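PDB 1N71: aac(6')-Ii from Enterococcus faecium, which probably transfers the acetyl group of acetyl-coenzyme A to the 6'-amino group of aminoglycoside antibiotics, which makes the bacterium resistant to them. Local coordinates for residues 50-62 with 73-87. Numbering follows the deposited sequence.
With COA (coenzyme A), chain E.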
loop_
_atom_site.group_PDB
_atom_site.type_symbol
_atom_site.label_atom_id
_atom_site.label_comp_id
_atom_site.label_asym_id
_atom_site.label_seq_id
_atom_site.Cartn_x
_atom_site.Cartn_y
_atom_site.Cartn_z
ATOM N N ALA A 50 -11.865 15.916 -15.070
ATOM C CA ALA A 50 -12.779 15.745 -16.183
ATOM C C ALA A 50 -13.781 16.872 -15.982
ATOM O O ALA A 50 -14.499 16.895 -14.981
ATOM C CB ALA A 50 -13.473 14.400 -16.098
ATOM N N VAL A 51 -13.808 17.819 -16.913
ATOM C CA VAL A 51 -14.714 18.952 -16.796
ATOM C C VAL A 51 -15.637 19.116 -17.993
ATOM O O VAL A 51 -15.201 19.087 -19.144
ATOM C CB VAL A 51 -13.930 20.264 -16.599
ATOM C CG1 VAL A 51 -14.895 21.436 -16.462
ATOM C CG2 VAL A 51 -13.055 20.159 -15.363
ATOM N N ASP A 52 -16.922 19.275 -17.705
ATOM C CA ASP A 52 -17.919 19.475 -18.741
ATOM C C ASP A 52 -18.304 20.941 -18.619
ATOM O O ASP A 52 -18.914 21.350 -17.628
ATOM C CB ASP A 52 -19.137 18.586 -18.497
ATOM C CG ASP A 52 -20.093 18.578 -19.672
ATOM O OD1 ASP A 52 -20.484 19.672 -20.128
ATOM O OD2 ASP A 52 -20.455 17.478 -20.139
ATOM N N GLN A 53 -17.933 21.733 -19.619
ATOM C CA GLN A 53 -18.212 23.161 -19.601
ATOM C C GLN A 53 -17.393 23.774 -18.465
ATOM O O GLN A 53 -16.237 24.151 -18.663
ATOM N N ASP A 54 -17.986 23.847 -17.277
ATOM C CA ASP A 54 -17.307 24.413 -16.117
ATOM C C ASP A 54 -17.534 23.536 -14.886
ATOM O O ASP A 54 -17.112 23.874 -13.781
ATOM C CB ASP A 54 -17.838 25.823 -15.844
ATOM N N GLU A 55 -18.199 22.404 -15.088
ATOM C CA GLU A 55 -18.500 21.492 -13.989
ATOM C C GLU A 55 -17.552 20.304 -13.919
ATOM O O GLU A 55 -17.302 19.639 -14.924
ATOM C CB GLU A 55 -19.944 20.992 -14.113
ATOM C CG GLU A 55 -20.288 19.802 -13.226
ATOM C CD GLU A 55 -21.754 19.393 -13.327
ATOM O OE1 GLU A 55 -22.316 19.445 -14.441
ATOM O OE2 GLU A 55 -22.339 19.004 -12.294
ATOM N N LEU A 56 -17.021 20.049 -12.727
ATOM C CA LEU A 56 -16.116 18.923 -12.514
ATOM C C LEU A 56 -16.969 17.667 -12.393
ATOM O O LEU A 56 -17.752 17.535 -11.452
ATOM C CB LEU A 56 -15.311 19.111 -11.228
ATOM C CG LEU A 56 -14.252 18.033 -10.960
ATOM C CD1 LEU A 56 -13.101 18.209 -11.935
ATOM C CD2 LEU A 56 -13.749 18.127 -9.528
ATOM N N VAL A 57 -16.816 16.745 -13.336
ATOM C CA VAL A 57 -17.597 15.516 -13.321
ATOM C C VAL A 57 -16.764 14.280 -12.979
ATOM O O VAL A 57 -17.312 13.195 -12.772
ATOM C CB VAL A 57 -18.291 15.286 -14.683
ATOM C CG1 VAL A 57 -19.270 16.431 -14.971
ATOM C CG2 VAL A 57 -17.249 15.188 -15.786
ATOM N N GLY A 58 -15.446 14.445 -12.923
ATOM C CA GLY A 58 -14.582 13.322 -12.611
ATOM C C GLY A 58 -13.181 13.746 -12.210
ATOM O O GLY A 58 -12.681 14.786 -12.643
ATOM N N PHE A 59 -12.539 12.938 -11.374
ATOM C CA PHE A 59 -11.194 13.252 -10.917
ATOM C C PHE A 59 -10.409 11.976 -10.659
ATOM O O PHE A 59 -10.965 10.980 -10.199
ATOM C CB PHE A 59 -11.248 14.063 -9.622
ATOM C CG PHE A 59 -9.896 14.420 -9.069
ATOM C CD1 PHE A 59 -9.188 15.510 -9.571
ATOM C CD2 PHE A 59 -9.316 13.653 -8.056
ATOM C CE1 PHE A 59 -7.922 15.837 -9.076
ATOM C CE2 PHE A 59 -8.058 13.965 -7.552
ATOM C CZ PHE A 59 -7.353 15.065 -8.064
ATOM N N ILE A 60 -9.119 12.015 -10.963
ATOM C CA ILE A 60 -8.247 10.872 -10.734
ATOM C C ILE A 60 -6.881 11.400 -10.318
ATOM O O ILE A 60 -6.440 12.453 -10.784
ATOM C CB ILE A 60 -8.114 9.986 -12.002
ATOM C CG1 ILE A 60 -7.406 8.674 -11.645
ATOM C CG2 ILE A 60 -7.342 10.728 -13.090
ATOM C CD1 ILE A 60 -7.368 7.663 -12.782
ATOM N N GLY A 61 -6.221 10.686 -9.414
ATOM C CA GLY A 61 -4.909 11.116 -8.969
ATOM C C GLY A 61 -3.972 9.934 -8.818
ATOM O O GLY A 61 -4.407 8.782 -8.850
ATOM N N ALA A 62 -2.682 10.214 -8.671
ATOM C CA ALA A 62 -1.698 9.155 -8.487
ATOM C C ALA A 62 -0.621 9.628 -7.522
ATOM O O ALA A 62 -0.188 10.782 -7.572
ATOM C CB ALA A 62 -1.077 8.761 -9.825
ATOM N N LEU A 73 -2.699 4.510 -7.867
ATOM C CA LEU A 73 -3.830 5.242 -8.418
ATOM C C LEU A 73 -4.765 5.534 -7.246
ATOM O O LEU A 73 -5.273 4.612 -6.597
ATOM C CB LEU A 73 -4.544 4.386 -9.478
ATOM C CG LEU A 73 -5.751 4.969 -10.230
ATOM C CD1 LEU A 73 -6.069 4.082 -11.427
ATOM C CD2 LEU A 73 -6.961 5.078 -9.309
ATOM N N HIS A 74 -4.976 6.815 -6.962
ATOM C CA HIS A 74 -5.844 7.204 -5.857
ATOM C C HIS A 74 -6.038 8.717 -5.819
ATOM O O HIS A 74 -5.070 9.471 -5.774
ATOM C CB HIS A 74 -5.242 6.725 -4.529
ATOM C CG HIS A 74 -5.998 7.182 -3.320
ATOM N ND1 HIS A 74 -5.897 8.462 -2.818
ATOM C CD2 HIS A 74 -6.873 6.531 -2.516
ATOM C CE1 HIS A 74 -6.674 8.581 -1.757
ATOM N NE2 HIS A 74 -7.278 7.422 -1.552
ATOM N N PRO A 75 -7.295 9.176 -5.874
ATOM C CA PRO A 75 -8.495 8.343 -5.973
ATOM C C PRO A 75 -8.996 8.368 -7.412
ATOM O O PRO A 75 -8.329 8.897 -8.305
ATOM C CB PRO A 75 -9.459 9.055 -5.048
ATOM C CG PRO A 75 -9.184 10.498 -5.405
ATOM C CD PRO A 75 -7.657 10.559 -5.511
ATOM N N LEU A 76 -10.164 7.778 -7.629
ATOM C CA LEU A 76 -10.808 7.788 -8.935
ATOM C C LEU A 76 -12.293 7.914 -8.646
ATOM O O LEU A 76 -12.897 7.026 -8.041
ATOM C CB LEU A 76 -10.553 6.505 -9.730
ATOM C CG LEU A 76 -11.353 6.443 -11.044
ATOM C CD1 LEU A 76 -11.090 7.700 -11.888
ATOM C CD2 LEU A 76 -10.981 5.190 -11.826
ATOM N N VAL A 77 -12.877 9.026 -9.062
ATOM C CA VAL A 77 -14.291 9.242 -8.831
ATOM C C VAL A 77 -14.920 9.959 -10.012
ATOM O O VAL A 77 -14.325 10.868 -10.593
ATOM C CB VAL A 77 -14.525 10.076 -7.555
ATOM C CG1 VAL A 77 -13.844 11.422 -7.688
ATOM C CG2 VAL A 77 -16.022 10.261 -7.317
ATOM N N VAL A 78 -16.121 9.517 -10.362
ATOM C CA VAL A 78 -16.897 10.086 -11.449
ATOM C C VAL A 78 -18.282 10.337 -10.860
ATOM O O VAL A 78 -18.822 9.467 -10.178
ATOM C CB VAL A 78 -17.026 9.090 -12.622
ATOM C CG1 VAL A 78 -17.965 9.651 -13.688
ATOM C CG2 VAL A 78 -15.651 8.802 -13.213
ATOM N N GLU A 79 -18.852 11.516 -11.097
ATOM C CA GLU A 79 -20.187 11.800 -10.563
ATOM C C GLU A 79 -21.080 10.609 -10.863
ATOM O O GLU A 79 -21.126 10.135 -11.997
ATOM C CB GLU A 79 -20.791 13.046 -11.209
ATOM C CG GLU A 79 -20.025 14.319 -10.960
ATOM C CD GLU A 79 -20.800 15.544 -11.402
ATOM O OE1 GLU A 79 -21.309 15.549 -12.543
ATOM O OE2 GLU A 79 -20.894 16.506 -10.613
ATOM N N SER A 80 -21.791 10.131 -9.848
ATOM C CA SER A 80 -22.665 8.977 -10.013
ATOM C C SER A 80 -23.698 9.179 -11.112
ATOM O O SER A 80 -24.261 8.213 -11.625
ATOM C CB SER A 80 -23.376 8.653 -8.693
ATOM O OG SER A 80 -24.249 9.698 -8.311
ATOM N N SER A 81 -23.941 10.434 -11.480
ATOM C CA SER A 81 -24.912 10.745 -12.518
ATOM C C SER A 81 -24.284 10.858 -13.907
ATOM O O SER A 81 -24.982 11.107 -14.886
ATOM C CB SER A 81 -25.651 12.046 -12.174
ATOM O OG SER A 81 -24.748 13.128 -12.003
ATOM N N ARG A 82 -22.970 10.668 -13.999
ATOM C CA ARG A 82 -22.291 10.770 -15.288
ATOM C C ARG A 82 -21.491 9.520 -15.639
ATOM O O ARG A 82 -20.682 9.530 -16.568
ATOM C CB ARG A 82 -21.356 11.978 -15.291
ATOM C CG ARG A 82 -22.038 13.318 -15.061
ATOM C CD ARG A 82 -23.132 13.576 -16.087
ATOM N NE ARG A 82 -23.354 15.006 -16.281
ATOM C CZ ARG A 82 -22.498 15.811 -16.903
ATOM N NH1 ARG A 82 -21.367 15.324 -17.397
ATOM N NH2 ARG A 82 -22.766 17.106 -17.026
ATOM N N ARG A 83 -21.726 8.446 -14.895
ATOM C CA ARG A 83 -21.016 7.196 -15.116
ATOM C C ARG A 83 -21.483 6.436 -16.350
ATOM O O ARG A 83 -22.512 6.763 -16.948
ATOM C CB ARG A 83 -21.139 6.317 -13.868
ATOM C CG ARG A 83 -20.467 6.942 -12.657
ATOM C CD ARG A 83 -20.744 6.197 -11.365
ATOM N NE ARG A 83 -20.104 6.872 -10.238
ATOM C CZ ARG A 83 -20.311 6.567 -8.960
ATOM N NH1 ARG A 83 -21.149 5.591 -8.632
ATOM N NH2 ARG A 83 -19.679 7.243 -8.012
ATOM N N LYS A 84 -20.699 5.430 -16.730
ATOM C CA LYS A 84 -20.994 4.590 -17.881
ATOM C C LYS A 84 -20.904 5.294 -19.233
ATOM O O LYS A 84 -21.596 4.918 -20.182
ATOM C CB LYS A 84 -22.375 3.943 -17.723
ATOM C CG LYS A 84 -22.498 3.028 -16.515
ATOM C CD LYS A 84 -21.346 2.029 -16.460
ATOM C CE LYS A 84 -21.616 0.911 -15.460
ATOM N NZ LYS A 84 -21.925 1.422 -14.095
ATOM N N ASN A 85 -20.061 6.317 -19.325
ATOM C CA ASN A 85 -19.880 7.017 -20.594
ATOM C C ASN A 85 -18.412 7.341 -20.857
ATOM O O ASN A 85 -18.082 8.428 -21.324
ATOM C CB ASN A 85 -20.700 8.309 -20.650
ATOM C CG ASN A 85 -20.670 8.957 -22.034
ATOM O OD1 ASN A 85 -21.018 10.124 -22.194
ATOM N ND2 ASN A 85 -20.255 8.192 -23.040
ATOM N N GLN A 86 -17.536 6.395 -20.523
ATOM C CA GLN A 86 -16.097 6.523 -20.754
ATOM C C GLN A 86 -15.315 7.584 -19.981
ATOM O O GLN A 86 -14.130 7.775 -20.240
ATOM C CB GLN A 86 -15.837 6.729 -22.249
ATOM C CG GLN A 86 -16.395 5.628 -23.127
ATOM C CD GLN A 86 -15.735 4.292 -22.865
ATOM O OE1 GLN A 86 -14.523 4.141 -23.034
ATOM N NE2 GLN A 86 -16.530 3.310 -22.452
ATOM N N ILE A 87 -15.953 8.281 -19.048
ATOM C CA ILE A 87 -15.235 9.297 -18.286
ATOM C C ILE A 87 -14.108 8.625 -17.493
ATOM O O ILE A 87 -12.972 9.098 -17.485
ATOM C CB ILE A 87 -16.178 10.045 -17.315
ATOM C CG1 ILE A 87 -17.211 10.851 -18.111
ATOM C CG2 ILE A 87 -15.370 10.974 -16.415
ATOM C CD1 ILE A 87 -18.292 11.495 -17.252
HETATM N N1A COA E . -18.380 -3.281 -12.911
HETATM C C2A COA E . -18.096 -3.846 -14.099
HETATM N N3A COA E . -17.728 -3.228 -15.244
HETATM C C4A COA E . -17.653 -1.863 -15.073
HETATM C C5A COA E . -17.916 -1.151 -13.925
HETATM C C6A COA E . -18.294 -1.918 -12.776
HETATM N N6A COA E . -18.575 -1.355 -11.604
HETATM N N7A COA E . -17.734 0.207 -14.133
HETATM C C8A COA E . -17.386 0.282 -15.385
HETATM N N9A COA E . -17.318 -0.934 -16.023
HETATM C C1B COA E . -16.968 -1.216 -17.423
HETATM C C2B COA E . -17.989 -0.665 -18.423
HETATM O O2B COA E . -19.029 -1.632 -18.616
HETATM C C3B COA E . -17.222 -0.487 -19.730
HETATM O O3B COA E . -17.071 -1.781 -20.337
HETATM P P3B COA E . -17.491 -2.036 -21.874
HETATM O O7A COA E . -18.928 -1.670 -21.925
HETATM O O8A COA E . -17.217 -3.480 -22.075
HETATM O O9A COA E . -16.602 -1.136 -22.649
HETATM C C4B COA E . -15.847 -0.045 -19.210
HETATM O O4B COA E . -15.782 -0.574 -17.880
HETATM C C5B COA E . -15.603 1.471 -19.230
HETATM O O5B COA E . -16.422 2.120 -18.250
HETATM P P1A COA E . -16.462 3.726 -18.092
HETATM O O1A COA E . -17.727 4.224 -18.673
HETATM O O2A COA E . -15.168 4.289 -18.540
HETATM O O3A COA E . -16.537 3.855 -16.494
HETATM P P2A COA E . -17.123 5.075 -15.624
HETATM O O4A COA E . -18.490 4.725 -15.183
HETATM O O5A COA E . -16.878 6.359 -16.311
HETATM O O6A COA E . -16.158 5.018 -14.342
HETATM C CBP COA E . -15.859 3.983 -12.160
HETATM C CCP COA E . -15.905 3.775 -13.668
HETATM C CDP COA E . -15.688 2.611 -11.493
HETATM C CEP COA E . -14.645 4.894 -11.815
HETATM C CAP COA E . -17.223 4.666 -11.712
HETATM O OAP COA E . -18.352 3.827 -11.980
HETATM C C9P COA E . -17.200 5.164 -10.256
HETATM O O9P COA E . -17.031 6.366 -10.011
HETATM N N8P COA E . -17.367 4.233 -9.307
HETATM C C7P COA E . -17.378 4.483 -7.870
HETATM C C6P COA E . -15.981 4.715 -7.300
HETATM C C5P COA E . -15.203 3.434 -7.060
HETATM O O5P COA E . -15.706 2.503 -6.419
HETATM N N4P COA E . -13.965 3.392 -7.575
HETATM C C3P COA E . -13.039 2.260 -7.463
HETATM C C2P COA E . -11.693 2.677 -6.890
HETATM S S1P COA E . -11.083 1.557 -5.618
#
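F59 and V77 form a hydrogen-bonded antiparallel pair, F59 N reaching V77 O at 2.8 Å and V77 N returning to F59 O at 3.0 Å. Strands 55-62 and 73-78 belong to one hairpin in the middle of the GNAT sheet. Past I60 the register slips by one residue at a beta bulge, where P75 follows a cis peptide bond; G61 N still donates a hydrogen bond to P75 O, in the carbonyl plane.

This inner end is packed tightly. On the face that carries F59 and V77, the F59 ring has P75 CD at its edge, 4.0 Å from CE2, and meets the F6 ring at about a right angle. On the other, I60 runs its CG1 arm anti to the backbone N (chi1 -170°), bringing CD1 to 4.0 Å from L73 CD1; L91, V92 and L95 of helix 87-101 cover I60.

E79 N to V57 O, 2.8 Å, is the last firm strand contact. Looser are the partly exposed side chains on the solvent side. The R82 guanidinium lays one face over buried V57 CG1 and pairs loosely with D52 and E55: D52 OD2 is a long 3.6 Å from NH1, and E55 OE1 attracts by charge only. E79 OE2 is just 3.3 Å from E55 OE2, a like-charge approach that R82 may ease.

At its end, strand 73-78 meets coenzyme A. The hydrogen bonds from 73-87 to the cofactor come from backbone N-H groups: V78 to O9P, then K84 and Q86 to pyrophosphate oxygens O4A and O1A, as in the GNAT pyrophosphate-binding loop. R83, its NE bonded to V78 O, stacks on the cofactor amide, so the hairpin strand also positions a cofactor-binding side chain.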